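Local coordinates for dTor_3x33L (Synthetic construct, PDB 4YY2), which has no known natural function, being a computationally designed left-handed alpha/alpha toroid in which three helical repeats close into a ring, at residues Val27-Phe31 / Leu45-Glu51. Numbering follows the deposited sequence.
Sequences VKEKF and LLELIAE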
# COMPACT_ATOMS: atom_id res chain seq x y z
N VAL A 27 -8.37 -2.85 7.79
CA VAL A 27 -7.20 -3.11 6.98
C VAL A 27 -6.04 -3.61 7.90
O VAL A 27 -5.35 -4.58 7.56
CB VAL A 27 -6.82 -1.85 6.21
CG1 VAL A 27 -5.45 -2.00 5.53
CG2 VAL A 27 -7.92 -1.61 5.20
N LYS A 28 -5.89 -2.97 9.03
CA LYS A 28 -4.87 -3.34 10.01
C LYS A 28 -5.05 -4.76 10.41
O LYS A 28 -4.08 -5.50 10.53
CB LYS A 28 -5.02 -2.49 11.28
CG LYS A 28 -3.99 -2.77 12.37
CD LYS A 28 -4.11 -1.90 13.62
CE LYS A 28 -2.94 -2.17 14.56
NZ LYS A 28 -2.89 -1.24 15.71
N GLU A 29 -6.28 -5.15 10.71
CA GLU A 29 -6.48 -6.52 11.19
C GLU A 29 -6.22 -7.53 10.10
O GLU A 29 -5.65 -8.59 10.41
CB GLU A 29 -7.82 -6.75 11.85
CG GLU A 29 -7.95 -5.98 13.14
CD GLU A 29 -7.17 -6.57 14.31
OE1 GLU A 29 -6.57 -7.66 14.23
OE2 GLU A 29 -7.16 -5.86 15.31
N LYS A 30 -6.62 -7.25 8.87
CA LYS A 30 -6.24 -8.12 7.74
C LYS A 30 -4.72 -8.26 7.59
O LYS A 30 -4.19 -9.35 7.45
CB LYS A 30 -6.80 -7.62 6.41
CG LYS A 30 -8.29 -7.89 6.25
CD LYS A 30 -8.92 -7.02 5.16
CE LYS A 30 -8.55 -7.50 3.78
NZ LYS A 30 -9.30 -6.64 2.81
N PHE A 31 -4.03 -7.13 7.71
CA PHE A 31 -2.53 -7.07 7.65
C PHE A 31 -1.87 -7.93 8.72
O PHE A 31 -1.02 -8.80 8.43
CB PHE A 31 -2.11 -5.59 7.72
CG PHE A 31 -0.66 -5.36 7.75
CD1 PHE A 31 0.09 -5.39 6.60
CD2 PHE A 31 -0.00 -5.14 8.94
CE1 PHE A 31 1.46 -5.17 6.64
CE2 PHE A 31 1.35 -4.84 8.97
CZ PHE A 31 2.09 -4.88 7.81
N LEU A 45 1.26 -5.86 2.01
CA LEU A 45 0.83 -4.57 1.50
C LEU A 45 0.43 -4.67 0.05
O LEU A 45 -0.57 -4.13 -0.40
CB LEU A 45 1.91 -3.51 1.68
CG LEU A 45 2.14 -3.08 3.17
CD1 LEU A 45 3.39 -2.23 3.29
CD2 LEU A 45 0.95 -2.35 3.75
N LEU A 46 1.25 -5.41 -0.72
CA LEU A 46 0.96 -5.58 -2.18
C LEU A 46 -0.34 -6.33 -2.39
O LEU A 46 -1.16 -5.94 -3.28
CB LEU A 46 2.16 -6.29 -2.86
CG LEU A 46 3.40 -5.39 -2.93
CD1 LEU A 46 4.61 -6.22 -3.28
CD2 LEU A 46 3.27 -4.20 -3.87
N GLU A 47 -0.60 -7.37 -1.58
CA GLU A 47 -1.89 -8.04 -1.71
C GLU A 47 -3.07 -7.11 -1.40
O GLU A 47 -4.16 -7.22 -2.02
CB GLU A 47 -1.89 -9.27 -0.83
CG GLU A 47 -0.91 -10.32 -1.35
CD GLU A 47 -0.89 -11.61 -0.55
OE1 GLU A 47 -1.61 -11.75 0.43
OE2 GLU A 47 -0.09 -12.50 -0.87
N LEU A 48 -2.90 -6.29 -0.39
CA LEU A 48 -3.99 -5.36 0.04
C LEU A 48 -4.25 -4.34 -1.02
O LEU A 48 -5.42 -3.96 -1.27
CB LEU A 48 -3.69 -4.73 1.39
CG LEU A 48 -3.73 -5.66 2.60
CD1 LEU A 48 -3.09 -4.98 3.80
CD2 LEU A 48 -5.16 -6.09 2.89
N ILE A 49 -3.19 -3.90 -1.68
CA ILE A 49 -3.29 -2.95 -2.77
C ILE A 49 -4.01 -3.53 -3.98
O ILE A 49 -4.91 -2.88 -4.56
CB ILE A 49 -1.91 -2.39 -3.17
CG1 ILE A 49 -1.37 -1.49 -2.04
CG2 ILE A 49 -1.98 -1.64 -4.48
CD1 ILE A 49 0.12 -1.25 -2.14
N ALA A 50 -3.69 -4.79 -4.27
CA ALA A 50 -4.37 -5.53 -5.32
C ALA A 50 -5.85 -5.64 -5.08
O ALA A 50 -6.67 -5.41 -5.97
CB ALA A 50 -3.73 -6.92 -5.50
N GLU A 51 -6.21 -5.94 -3.84
CA GLU A 51 -7.61 -6.03 -3.42
C GLU A 51 -8.33 -4.69 -3.62
O GLU A 51 -9.48 -4.63 -4.08
CB GLU A 51 -7.63 -6.42 -1.94
CG GLU A 51 -8.93 -6.82 -1.30
CD GLU A 51 -8.57 -7.88 -0.25
OE1 GLU A 51 -8.36 -7.54 0.92
OE2 GLU A 51 -8.39 -9.05 -0.65
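Leu45 meets the Phe31 ring at CE1, which lies 4.1 Å from both Leu45 CG and Leu45 CD2, the leucine approaching the ring obliquely. With CG anti to the backbone N (chi1 177°), the Phe31 ring is carried toward helix 41-53. One turn on, Leu48, its CB directed toward helix 24-36, fills the middle of the contact with both methyls. Its CD1 lies at the edge of the Phe31 ring, near the ring plane, 4.1 Å from Phe31 CB. The same methyl, Leu48 CD1, reaches Val27 CG1, one turn earlier, at 4.2 Å. The other methyl, Leu48 CD2, packs against the aliphatic part of Lys30, reaching Lys30 CE at 3.8 Å. An alanine in place of Leu48 would probably open a gap between Val27 and Phe31 and deprive the Lys30 chain of its apolar support. At the outer margin Glu51 faces Lys30 from the opposite direction as a salt-bridge partner, although the modelled approach is implausibly short and the exact positions of the charged ends are doubtful. The axes of the two short segments stay 10.9 Å apart at an angle of 134°, and the contacts between them are made by side chains. Helix 8-20 packs against both segments, with Leu13 touching Val27 and Leu45. Leu46 and Ile49 pack instead on helix 74-86, and Leu46 and Ala50 on helix 57-69, so helix 41-53 ties helix 24-36 to later helices of the alpha/alpha toroid.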